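Side-chain contacts in thioesterase domain protein YiiD (Shewanella oneidensis, PDB 1T82), which is a putative hotdog-fold thioesterase that forms a dimer and probably acts on acyl thioesters, although its substrate is not established: residues T21-S24 with S29-M32; L37-G42 with V77-Q82; E132-C137 with C142-G147. All blocks are in the same frame, centred on the assembly; numbering follows the deposited sequence.

Contact 1: T21-S24 with S29-M32; sequences TWHS and SEFM
His-23 lays one face of its imidazole against the backbone of Glu-30. The CA of Glu-30 stands 4.0 Å from the centroid of the His-23 ring and 21° off its normal, a CH-pi contact displaced toward the rim of the ring. Lower down, the CB atoms of His-23 and Glu-30 meet at 4.0 Å. The carboxylate takes no part in this: with CG anti to the backbone N (chi1 180°) and an extended chain, Glu-30 carries its oxygens outward, and its OE2 stays 5.0 Å from ND1 of His-23. Beside this pair, Ser-29 points its CB toward the other helix, bringing its OG to 2.9 Å from the carbonyl O of Trp-22 and 3.5 Å from CB of Trp-22.

The two segments belong to consecutive N-terminal helices, 12-25 and 27-31, which turn sharply into one another and lie over the central helix 62-84, the "sausage" of the hotdog fold. Trp-22 and Ser-29 both rest on Leu-71 of that helix, and the Trp-22 indole also meets the ring of Trp-74.

Further out, hydrogen bonds from the connecting and following residues fix the polar ends. Ser-29 OG, turned between its backbone N and carbonyl carbon (chi1 69°), is bonded to Ile-26 O in the corner between the helices. NE2 of His-23 is bonded to Ile-34 O, which fixes the rotation of the ring that covers Glu-30. Next along the chain, Phe-31 faces away from helix 12-25 and stacks on Phe-31 of the second subunit.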
ATOM      1  N   THR B  21      -0.022 -19.193  -0.840  1.00 11.48           N
ATOM      2  CA  THR B  21      -1.315 -18.552  -1.051  1.00 11.63           C
ATOM      3  C   THR B  21      -1.088 -17.151  -1.607  1.00 10.70           C
ATOM      4  O   THR B  21      -1.774 -16.728  -2.534  1.00 10.63           O
ATOM      5  CB  THR B  21      -2.107 -18.449   0.267  1.00 12.07           C
ATOM      6  OG1 THR B  21      -2.372 -19.766   0.770  1.00 13.48           O
ATOM      7  CG2 THR B  21      -3.426 -17.717   0.046  1.00 13.80           C
ATOM      8  N   TRP B  22      -0.122 -16.435  -1.040  1.00 10.48           N
ATOM      9  CA  TRP B  22       0.171 -15.087  -1.506  1.00 10.03           C
ATOM     10  C   TRP B  22       0.650 -15.052  -2.951  1.00 10.48           C
ATOM     11  O   TRP B  22       0.053 -14.393  -3.798  1.00 10.52           O
ATOM     12  CB  TRP B  22       1.243 -14.413  -0.642  1.00  8.47           C
ATOM     13  CG  TRP B  22       0.798 -13.973   0.709  1.00  7.15           C
ATOM     14  CD1 TRP B  22      -0.474 -13.689   1.107  1.00  7.86           C
ATOM     15  CD2 TRP B  22       1.645 -13.678   1.823  1.00  8.69           C
ATOM     16  NE1 TRP B  22      -0.473 -13.230   2.407  1.00  8.14           N
ATOM     17  CE2 TRP B  22       0.816 -13.214   2.869  1.00  9.55           C
ATOM     18  CE3 TRP B  22       3.027 -13.758   2.037  1.00 11.04           C
ATOM     19  CZ2 TRP B  22       1.324 -12.831   4.114  1.00 10.57           C
ATOM     20  CZ3 TRP B  22       3.533 -13.377   3.276  1.00 11.08           C
ATOM     21  CH2 TRP B  22       2.680 -12.919   4.299  1.00 10.95           C
ATOM     22  N   HIS B  23       1.736 -15.759  -3.234  1.00 10.95           N
ATOM     23  CA  HIS B  23       2.301 -15.744  -4.578  1.00 11.74           C
ATOM     24  C   HIS B  23       1.398 -16.322  -5.660  1.00 11.94           C
ATOM     25  O   HIS B  23       1.499 -15.930  -6.818  1.00 13.67           O
ATOM     26  CB  HIS B  23       3.650 -16.466  -4.590  1.00 12.35           C
ATOM     27  CG  HIS B  23       4.678 -15.829  -3.706  1.00 13.07           C
ATOM     28  ND1 HIS B  23       5.961 -16.317  -3.583  1.00 12.75           N
ATOM     29  CD2 HIS B  23       4.606 -14.756  -2.884  1.00 13.66           C
ATOM     30  CE1 HIS B  23       6.634 -15.573  -2.724  1.00 13.76           C
ATOM     31  NE2 HIS B  23       5.834 -14.618  -2.284  1.00 11.71           N
ATOM     32  N   SER B  24       0.515 -17.243  -5.289  1.00 12.48           N
ATOM     33  CA  SER B  24      -0.377 -17.851  -6.271  1.00 13.12           C
ATOM     34  C   SER B  24      -1.651 -17.052  -6.517  1.00 14.01           C
ATOM     35  O   SER B  24      -2.299 -17.216  -7.552  1.00 15.50           O
ATOM     36  CB  SER B  24      -0.755 -19.274  -5.845  1.00 12.25           C
ATOM     37  OG  SER B  24      -1.586 -19.269  -4.696  1.00 16.42           O
ATOM     38  N   SER B  29       2.525  -9.694  -4.810  1.00  6.01           N
ATOM     39  CA  SER B  29       3.266 -10.239  -3.665  1.00  6.63           C
ATOM     40  C   SER B  29       4.461 -11.075  -4.114  1.00  7.22           C
ATOM     41  O   SER B  29       5.480 -11.140  -3.422  1.00  6.40           O
ATOM     42  CB  SER B  29       2.344 -11.074  -2.758  1.00  6.86           C
ATOM     43  OG  SER B  29       1.928 -12.283  -3.366  1.00  8.74           O
ATOM     44  N   GLU B  30       4.328 -11.708  -5.277  1.00  6.44           N
ATOM     45  CA  GLU B  30       5.392 -12.525  -5.838  1.00  8.00           C
ATOM     46  C   GLU B  30       6.466 -11.615  -6.416  1.00  8.22           C
ATOM     47  O   GLU B  30       7.663 -11.877  -6.270  1.00  8.38           O
ATOM     48  CB  GLU B  30       4.830 -13.432  -6.929  1.00 10.91           C
ATOM     49  CG  GLU B  30       5.858 -14.326  -7.590  1.00 15.96           C
ATOM     50  CD  GLU B  30       5.243 -15.207  -8.656  1.00 18.52           C
ATOM     51  OE1 GLU B  30       4.699 -14.662  -9.640  1.00 20.26           O
ATOM     52  OE2 GLU B  30       5.299 -16.445  -8.507  1.00 20.82           O
ATOM     53  N   PHE B  31       6.045 -10.542  -7.075  1.00  6.95           N
ATOM     54  CA  PHE B  31       7.015  -9.617  -7.645  1.00  6.22           C
ATOM     55  C   PHE B  31       7.821  -8.970  -6.518  1.00  7.64           C
ATOM     56  O   PHE B  31       9.033  -8.795  -6.632  1.00  8.72           O
ATOM     57  CB  PHE B  31       6.323  -8.536  -8.484  1.00  6.05           C
ATOM     58  CG  PHE B  31       7.259  -7.470  -8.972  1.00  6.68           C
ATOM     59  CD1 PHE B  31       7.491  -6.331  -8.207  1.00  8.16           C
ATOM     60  CD2 PHE B  31       7.960  -7.633 -10.166  1.00  6.36           C
ATOM     61  CE1 PHE B  31       8.410  -5.370  -8.619  1.00  8.42           C
ATOM     62  CE2 PHE B  31       8.882  -6.680 -10.586  1.00  6.41           C
ATOM     63  CZ  PHE B  31       9.110  -5.542  -9.808  1.00  8.14           C
HETATM   64  N   MSE B  32       7.143  -8.635  -5.425  1.00  7.75           N
HETATM   65  CA  MSE B  32       7.794  -8.006  -4.277  1.00  8.75           C
HETATM   66  C   MSE B  32       8.603  -8.997  -3.442  1.00  7.09           C
HETATM   67  O   MSE B  32       9.332  -8.599  -2.527  1.00  5.80           O
HETATM   68  CB  MSE B  32       6.747  -7.329  -3.385  1.00  8.43           C
HETATM   69  CG  MSE B  32       6.090  -6.104  -3.990  1.00  7.61           C
HETATM   70 SE   MSE B  32       4.911  -5.247  -2.732  1.00 16.41          SE
HETATM   71  CE  MSE B  32       4.402  -3.700  -3.766  1.00 12.33           C
TER

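Contact 2: L37-G42 with V77-Q82; sequences LSFTDG and VWLQQQ
Phe-39 receives a single methyl group almost squarely over the middle of its ring: CD1 of Leu-79 lies 4.0 Å from the centroid of Phe-39, only 9° off the ring normal. It is a CH-pi contact of nearly ideal placement, made although the strand and helix backbones stay well apart, with 9.2 Å between CA of Phe-39 and CA of Leu-79. The two side chains bridge that gap by reaching from opposite directions. Phe-39 has its CG anti to the backbone N (chi1 178°), which extends the ring from strand 35-40 toward helix 62-84.

A second residue of the helix meets the ring at its rim. Gln-80 bends at chi2 (-59°), carrying its amide toward the strand, and NE2 comes to 3.7 Å from CZ of Phe-39, near the plane of the ring. The amide and ring planes are steeply inclined to each other.

This is where an outermost strand of the antiparallel sheet packs on the central helix of the hotdog fold. Leu-79 also touches Leu-44 on the neighbouring strand 43-47, while Phe-39 also touches Leu-15 of helix 12-25 and Met-11. Just before Phe-39, Leu-37 and Ser-38 both face Ser-45 in a classic beta bulge.

Between strand and helix, then, the contact works by dispersion and shape, with the amide nitrogen of Gln-80 set at the ring edge and not over the pi face.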
ATOM      1  N   LEU B  37       8.700 -15.086   7.798  1.00 11.49           N
ATOM      2  CA  LEU B  37       9.968 -15.432   8.433  1.00 12.91           C
ATOM      3  C   LEU B  37       9.741 -16.419   9.571  1.00 13.11           C
ATOM      4  O   LEU B  37      10.467 -17.403   9.705  1.00 13.98           O
ATOM      5  CB  LEU B  37      10.654 -14.181   8.993  1.00 14.55           C
ATOM      6  CG  LEU B  37      11.312 -13.209   8.010  1.00 15.81           C
ATOM      7  CD1 LEU B  37      11.805 -11.973   8.755  1.00 17.88           C
ATOM      8  CD2 LEU B  37      12.467 -13.903   7.311  1.00 17.50           C
ATOM      9  N   SER B  38       8.725 -16.158  10.388  1.00 12.35           N
ATOM     10  CA  SER B  38       8.444 -17.020  11.524  1.00 12.46           C
ATOM     11  C   SER B  38       7.106 -16.713  12.175  1.00 12.07           C
ATOM     12  O   SER B  38       6.548 -15.630  11.998  1.00 10.29           O
ATOM     13  CB  SER B  38       9.550 -16.861  12.567  1.00 12.84           C
ATOM     14  OG  SER B  38       9.646 -15.503  12.975  1.00 14.87           O
ATOM     15  N   PHE B  39       6.601 -17.673  12.939  1.00 12.11           N
ATOM     16  CA  PHE B  39       5.337 -17.510  13.643  1.00 13.75           C
ATOM     17  C   PHE B  39       5.399 -18.306  14.939  1.00 15.33           C
ATOM     18  O   PHE B  39       5.199 -19.522  14.944  1.00 16.24           O
ATOM     19  CB  PHE B  39       4.169 -17.998  12.778  1.00 13.64           C
ATOM     20  CG  PHE B  39       2.826 -17.909  13.458  1.00 15.16           C
ATOM     21  CD1 PHE B  39       2.418 -16.733  14.081  1.00 16.85           C
ATOM     22  CD2 PHE B  39       1.965 -19.003  13.469  1.00 17.95           C
ATOM     23  CE1 PHE B  39       1.174 -16.647  14.706  1.00 16.98           C
ATOM     24  CE2 PHE B  39       0.719 -18.930  14.089  1.00 17.39           C
ATOM     25  CZ  PHE B  39       0.323 -17.749  14.710  1.00 18.05           C
ATOM     26  N   THR B  40       5.693 -17.615  16.035  1.00 16.33           N
ATOM     27  CA  THR B  40       5.781 -18.264  17.338  1.00 19.20           C
ATOM     28  C   THR B  40       5.362 -17.320  18.455  1.00 18.01           C
ATOM     29  O   THR B  40       5.541 -16.106  18.355  1.00 15.89           O
ATOM     30  CB  THR B  40       7.215 -18.756  17.623  1.00 22.21           C
ATOM     31  OG1 THR B  40       7.265 -19.366  18.919  1.00 25.83           O
ATOM     32  CG2 THR B  40       8.197 -17.597  17.577  1.00 22.91           C
ATOM     33  N   ASP B  41       4.803 -17.887  19.520  1.00 17.99           N
ATOM     34  CA  ASP B  41       4.356 -17.100  20.663  1.00 19.34           C
ATOM     35  C   ASP B  41       3.383 -15.994  20.281  1.00 16.31           C
ATOM     36  O   ASP B  41       3.384 -14.927  20.890  1.00 16.38           O
ATOM     37  CB  ASP B  41       5.554 -16.484  21.386  1.00 23.52           C
ATOM     38  CG  ASP B  41       6.166 -17.425  22.397  1.00 28.35           C
ATOM     39  OD1 ASP B  41       6.565 -18.546  22.008  1.00 29.67           O
ATOM     40  OD2 ASP B  41       6.248 -17.042  23.584  1.00 31.48           O
ATOM     41  N   GLY B  42       2.562 -16.250  19.267  1.00 13.52           N
ATOM     42  CA  GLY B  42       1.583 -15.269  18.844  1.00 12.39           C
ATOM     43  C   GLY B  42       2.102 -14.115  18.009  1.00 10.87           C
ATOM     44  O   GLY B  42       1.369 -13.158  17.765  1.00 10.88           O
ATOM     45  N   VAL B  77      -4.443 -12.857  10.348  1.00  6.93           N
ATOM     46  CA  VAL B  77      -5.838 -13.266  10.478  1.00  6.59           C
ATOM     47  C   VAL B  77      -6.011 -14.634   9.835  1.00  6.88           C
ATOM     48  O   VAL B  77      -6.680 -15.513  10.384  1.00  7.43           O
ATOM     49  CB  VAL B  77      -6.807 -12.284   9.792  1.00  4.36           C
ATOM     50  CG1 VAL B  77      -8.250 -12.738  10.027  1.00  8.92           C
ATOM     51  CG2 VAL B  77      -6.598 -10.881  10.334  1.00  5.39           C
ATOM     52  N   TRP B  78      -5.405 -14.803   8.666  1.00  7.07           N
ATOM     53  CA  TRP B  78      -5.477 -16.065   7.936  1.00  7.13           C
ATOM     54  C   TRP B  78      -4.953 -17.211   8.803  1.00  6.21           C
ATOM     55  O   TRP B  78      -5.590 -18.260   8.913  1.00  7.16           O
ATOM     56  CB  TRP B  78      -4.649 -15.961   6.653  1.00  8.42           C
ATOM     57  CG  TRP B  78      -4.721 -17.160   5.766  1.00  9.91           C
ATOM     58  CD1 TRP B  78      -5.649 -17.411   4.800  1.00 10.77           C
ATOM     59  CD2 TRP B  78      -3.807 -18.261   5.743  1.00  9.41           C
ATOM     60  NE1 TRP B  78      -5.367 -18.603   4.169  1.00 11.09           N
ATOM     61  CE2 TRP B  78      -4.241 -19.144   4.729  1.00 10.34           C
ATOM     62  CE3 TRP B  78      -2.662 -18.587   6.479  1.00 10.27           C
ATOM     63  CZ2 TRP B  78      -3.567 -20.333   4.434  1.00 10.25           C
ATOM     64  CZ3 TRP B  78      -1.992 -19.769   6.187  1.00 11.86           C
ATOM     65  CH2 TRP B  78      -2.448 -20.625   5.172  1.00 11.43           C
ATOM     66  N   LEU B  79      -3.794 -17.004   9.421  1.00  6.20           N
ATOM     67  CA  LEU B  79      -3.185 -18.019  10.277  1.00  7.47           C
ATOM     68  C   LEU B  79      -4.086 -18.403  11.435  1.00  7.32           C
ATOM     69  O   LEU B  79      -4.255 -19.587  11.730  1.00  7.29           O
ATOM     70  CB  LEU B  79      -1.847 -17.518  10.828  1.00  6.49           C
ATOM     71  CG  LEU B  79      -0.660 -17.524   9.859  1.00  7.86           C
ATOM     72  CD1 LEU B  79       0.481 -16.706  10.435  1.00  9.45           C
ATOM     73  CD2 LEU B  79      -0.218 -18.960   9.606  1.00 11.71           C
ATOM     74  N   GLN B  80      -4.662 -17.405  12.098  1.00  6.85           N
ATOM     75  CA  GLN B  80      -5.538 -17.678  13.227  1.00  8.32           C
ATOM     76  C   GLN B  80      -6.764 -18.466  12.774  1.00  9.12           C
ATOM     77  O   GLN B  80      -7.252 -19.330  13.502  1.00  9.80           O
ATOM     78  CB  GLN B  80      -5.955 -16.369  13.903  1.00  8.87           C
ATOM     79  CG  GLN B  80      -4.804 -15.618  14.581  1.00  9.60           C
ATOM     80  CD  GLN B  80      -4.102 -16.435  15.654  1.00  9.10           C
ATOM     81  OE1 GLN B  80      -4.715 -17.281  16.307  1.00  9.48           O
ATOM     82  NE2 GLN B  80      -2.814 -16.171  15.855  1.00 10.08           N
ATOM     83  N   GLN B  81      -7.259 -18.177  11.572  1.00 10.25           N
ATOM     84  CA  GLN B  81      -8.415 -18.897  11.052  1.00  9.95           C
ATOM     85  C   GLN B  81      -8.031 -20.342  10.764  1.00  9.98           C
ATOM     86  O   GLN B  81      -8.805 -21.259  11.023  1.00 10.41           O
ATOM     87  CB  GLN B  81      -8.946 -18.228   9.780  1.00  9.49           C
ATOM     88  CG  GLN B  81      -9.522 -16.849  10.037  1.00 11.00           C
ATOM     89  CD  GLN B  81     -10.212 -16.256   8.829  1.00 11.15           C
ATOM     90  OE1 GLN B  81     -10.191 -16.825   7.736  1.00 15.86           O
ATOM     91  NE2 GLN B  81     -10.824 -15.098   9.019  1.00 11.94           N
ATOM     92  N   GLN B  82      -6.831 -20.547  10.233  1.00  9.62           N
ATOM     93  CA  GLN B  82      -6.373 -21.899   9.942  1.00 10.43           C
ATOM     94  C   GLN B  82      -6.277 -22.709  11.230  1.00 10.66           C
ATOM     95  O   GLN B  82      -6.656 -23.879  11.263  1.00 11.18           O
ATOM     96  CB  GLN B  82      -5.006 -21.866   9.256  1.00 11.20           C
ATOM     97  CG  GLN B  82      -5.020 -21.251   7.867  1.00 16.60           C
ATOM     98  CD  GLN B  82      -5.808 -22.081   6.871  1.00 20.81           C
ATOM     99  OE1 GLN B  82      -5.523 -23.263   6.670  1.00 25.08           O
ATOM    100  NE2 GLN B  82      -6.795 -21.464   6.235  1.00 23.34           N
TER

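Contact 3: E132-C137 with C142-G147; sequences EVQLFC and CAQFDG
Strands 127-137 and 140-152 form a beta hairpin within the antiparallel sheet that wraps the central helix of the hotdog fold, and here they run side by side close to the turn. Val-133 and Phe-145 are a hydrogen-bonded pair, with N of Val-133 2.9 Å from O of Phe-145. Nearer the turn the register slips by one residue: Cys-142 and Ala-143 both face Leu-135 in a classic beta bulge. The O of Leu-135 accepts a bond of 2.8 Å from Cys-142 N and a weak one from Ala-143 N.

Val-133, Leu-135, Ala-143 and Phe-145 share the face toward helix 62-84, where the last three touch Met-69. CG2 of Val-133 lies 3.7 Å from CD1 of Phe-145.

On the other face, Glu-132 and Asp-146 stand side by side, OE2 of Glu-132 being 3.9 Å from OD1 of Asp-146, so one carboxylate may raise the pKa of the other. Beyond them, Gln-144 bends at chi2 (65°) to bring its amide over to Gln-134. NE2 of Gln-134 donates to OE1 of Gln-144 at 2.8 Å, nearly straight at 177° and directed at a lone pair in the carbonyl plane.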
ATOM      1  N   GLU B 132      -2.201  -4.283  14.684  1.00  5.10           N
ATOM      2  CA  GLU B 132      -1.147  -3.287  14.628  1.00  6.56           C
ATOM      3  C   GLU B 132       0.072  -3.974  14.039  1.00  6.86           C
ATOM      4  O   GLU B 132       0.495  -5.017  14.531  1.00  7.86           O
ATOM      5  CB  GLU B 132      -0.819  -2.786  16.028  1.00  7.46           C
ATOM      6  CG  GLU B 132       0.248  -1.722  16.058  1.00  9.77           C
ATOM      7  CD  GLU B 132       0.476  -1.193  17.455  1.00 11.78           C
ATOM      8  OE1 GLU B 132       1.055  -1.931  18.279  1.00 10.52           O
ATOM      9  OE2 GLU B 132       0.057  -0.050  17.726  1.00 11.00           O
ATOM     10  N   VAL B 133       0.630  -3.397  12.983  1.00  6.08           N
ATOM     11  CA  VAL B 133       1.807  -3.969  12.352  1.00  6.00           C
ATOM     12  C   VAL B 133       2.936  -2.957  12.453  1.00  6.63           C
ATOM     13  O   VAL B 133       2.718  -1.762  12.262  1.00  6.90           O
ATOM     14  CB  VAL B 133       1.549  -4.285  10.860  1.00  6.25           C
ATOM     15  CG1 VAL B 133       2.783  -4.933  10.249  1.00  6.60           C
ATOM     16  CG2 VAL B 133       0.340  -5.201  10.715  1.00  6.64           C
ATOM     17  N   GLN B 134       4.139  -3.427  12.777  1.00  6.69           N
ATOM     18  CA  GLN B 134       5.289  -2.535  12.884  1.00  6.44           C
ATOM     19  C   GLN B 134       6.396  -3.007  11.957  1.00  6.02           C
ATOM     20  O   GLN B 134       6.600  -4.205  11.789  1.00  7.08           O
ATOM     21  CB  GLN B 134       5.817  -2.498  14.317  1.00  9.68           C
ATOM     22  CG  GLN B 134       4.848  -1.910  15.320  1.00 12.62           C
ATOM     23  CD  GLN B 134       5.504  -1.668  16.662  1.00 14.89           C
ATOM     24  OE1 GLN B 134       6.043  -2.587  17.277  1.00 17.71           O
ATOM     25  NE2 GLN B 134       5.457  -0.428  17.124  1.00 17.60           N
ATOM     26  N   LEU B 135       7.109  -2.063  11.354  1.00  5.94           N
ATOM     27  CA  LEU B 135       8.198  -2.411  10.455  1.00  5.78           C
ATOM     28  C   LEU B 135       9.513  -1.885  11.012  1.00  6.80           C
ATOM     29  O   LEU B 135       9.645  -0.697  11.312  1.00  8.19           O
ATOM     30  CB  LEU B 135       7.929  -1.834   9.059  1.00  6.21           C
ATOM     31  CG  LEU B 135       8.936  -2.168   7.951  1.00  6.54           C
ATOM     32  CD1 LEU B 135       8.222  -2.182   6.602  1.00  8.89           C
ATOM     33  CD2 LEU B 135      10.072  -1.158   7.955  1.00  8.28           C
ATOM     34  N   PHE B 136      10.474  -2.787  11.161  1.00  9.20           N
ATOM     35  CA  PHE B 136      11.788  -2.440  11.686  1.00 10.52           C
ATOM     36  C   PHE B 136      12.880  -2.706  10.658  1.00 11.13           C
ATOM     37  O   PHE B 136      12.751  -3.596   9.817  1.00 11.43           O
ATOM     38  CB  PHE B 136      12.107  -3.270  12.935  1.00 10.36           C
ATOM     39  CG  PHE B 136      11.098  -3.128  14.040  1.00 12.74           C
ATOM     40  CD1 PHE B 136       9.930  -3.884  14.039  1.00 13.72           C
ATOM     41  CD2 PHE B 136      11.315  -2.229  15.080  1.00 13.95           C
ATOM     42  CE1 PHE B 136       8.992  -3.747  15.057  1.00 15.52           C
ATOM     43  CE2 PHE B 136      10.381  -2.084  16.105  1.00 14.65           C
ATOM     44  CZ  PHE B 136       9.218  -2.844  16.091  1.00 14.12           C
ATOM     45  N   CYS B 137      13.953  -1.924  10.736  1.00 11.08           N
ATOM     46  CA  CYS B 137      15.112  -2.090   9.866  1.00 12.40           C
ATOM     47  C   CYS B 137      16.320  -1.840  10.762  1.00 12.68           C
ATOM     48  O   CYS B 137      16.449  -0.770  11.355  1.00 12.05           O
ATOM     49  CB  CYS B 137      15.099  -1.088   8.710  1.00 12.42           C
ATOM     50  SG  CYS B 137      16.478  -1.307   7.547  1.00 14.07           S
ATOM     51  N   CYS B 142      10.706   1.870  11.693  1.00  9.09           N
ATOM     52  CA  CYS B 142      10.659   2.767  10.542  1.00  8.66           C
ATOM     53  C   CYS B 142       9.262   3.086  10.015  1.00  7.14           C
ATOM     54  O   CYS B 142       9.085   4.050   9.269  1.00  7.99           O
ATOM     55  CB  CYS B 142      11.513   2.201   9.402  1.00  9.64           C
ATOM     56  SG  CYS B 142      13.289   2.153   9.750  1.00 12.49           S
ATOM     57  N   ALA B 143       8.276   2.273  10.379  1.00  7.64           N
ATOM     58  CA  ALA B 143       6.903   2.511   9.943  1.00  7.47           C
ATOM     59  C   ALA B 143       5.897   1.846  10.881  1.00  7.18           C
ATOM     60  O   ALA B 143       6.164   0.783  11.445  1.00  7.38           O
ATOM     61  CB  ALA B 143       6.700   2.027   8.501  1.00  8.35           C
ATOM     62  N   GLN B 144       4.745   2.498  11.034  1.00  8.43           N
ATOM     63  CA  GLN B 144       3.664   2.040  11.910  1.00  8.67           C
ATOM     64  C   GLN B 144       2.371   1.889  11.113  1.00  7.77           C
ATOM     65  O   GLN B 144       2.002   2.771  10.336  1.00  9.04           O
ATOM     66  CB  GLN B 144       3.458   3.050  13.042  1.00 13.03           C
ATOM     67  CG  GLN B 144       2.557   2.568  14.161  1.00 18.95           C
ATOM     68  CD  GLN B 144       3.149   1.391  14.918  1.00 20.20           C
ATOM     69  OE1 GLN B 144       4.205   1.505  15.546  1.00 25.05           O
ATOM     70  NE2 GLN B 144       2.475   0.251  14.856  1.00 21.72           N
ATOM     71  N   PHE B 145       1.673   0.783  11.343  1.00  7.40           N
ATOM     72  CA  PHE B 145       0.444   0.473  10.621  1.00  7.73           C
ATOM     73  C   PHE B 145      -0.679   0.007  11.542  1.00  8.77           C
ATOM     74  O   PHE B 145      -0.465  -0.781  12.460  1.00  7.09           O
ATOM     75  CB  PHE B 145       0.777  -0.606   9.582  1.00  6.24           C
ATOM     76  CG  PHE B 145      -0.411  -1.146   8.821  1.00  7.77           C
ATOM     77  CD1 PHE B 145      -1.202  -2.159   9.355  1.00  8.09           C
ATOM     78  CD2 PHE B 145      -0.675  -0.702   7.528  1.00  8.98           C
ATOM     79  CE1 PHE B 145      -2.238  -2.735   8.608  1.00  8.41           C
ATOM     80  CE2 PHE B 145      -1.704  -1.266   6.775  1.00  7.23           C
ATOM     81  CZ  PHE B 145      -2.485  -2.287   7.316  1.00  7.84           C
ATOM     82  N   ASP B 146      -1.877   0.520  11.293  1.00  8.67           N
ATOM     83  CA  ASP B 146      -3.051   0.144  12.055  1.00 11.68           C
ATOM     84  C   ASP B 146      -4.111  -0.216  11.034  1.00 10.72           C
ATOM     85  O   ASP B 146      -4.478   0.603  10.193  1.00 13.78           O
ATOM     86  CB  ASP B 146      -3.505   1.303  12.941  1.00 16.37           C
ATOM     87  CG  ASP B 146      -2.620   1.468  14.164  1.00 20.42           C
ATOM     88  OD1 ASP B 146      -2.630   0.560  15.020  1.00 25.37           O
ATOM     89  OD2 ASP B 146      -1.911   2.490  14.263  1.00 25.64           O
ATOM     90  N   GLY B 147      -4.583  -1.455  11.084  1.00  9.86           N
ATOM     91  CA  GLY B 147      -5.579  -1.874  10.125  1.00  8.63           C
ATOM     92  C   GLY B 147      -6.766  -2.585  10.730  1.00  9.32           C
ATOM     93  O   GLY B 147      -6.641  -3.332  11.700  1.00 10.26           O
TER

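Overall arrangement
The three contacts follow one another along the chain without overlapping, all within one hotdog domain. Contacts 1 and 2 are neighbours: helix 27-31 leads into strand 35-40, and OG1 of Thr-21 touches CZ2 of Trp-78 at 3.9 Å, although the centres of the two contacts are about 18 Å apart. Contacts 2 and 3 reach the same antiparallel sheet, with centres about 17 Å apart and nearest atoms about 8 Å apart. Contacts 1 and 3 lie on opposite sides of the chain's centre, about 20 Å between centres. Helix 62-84 connects all three: the hotdog sheet wraps it, and here the N-terminal helices pack on it as well.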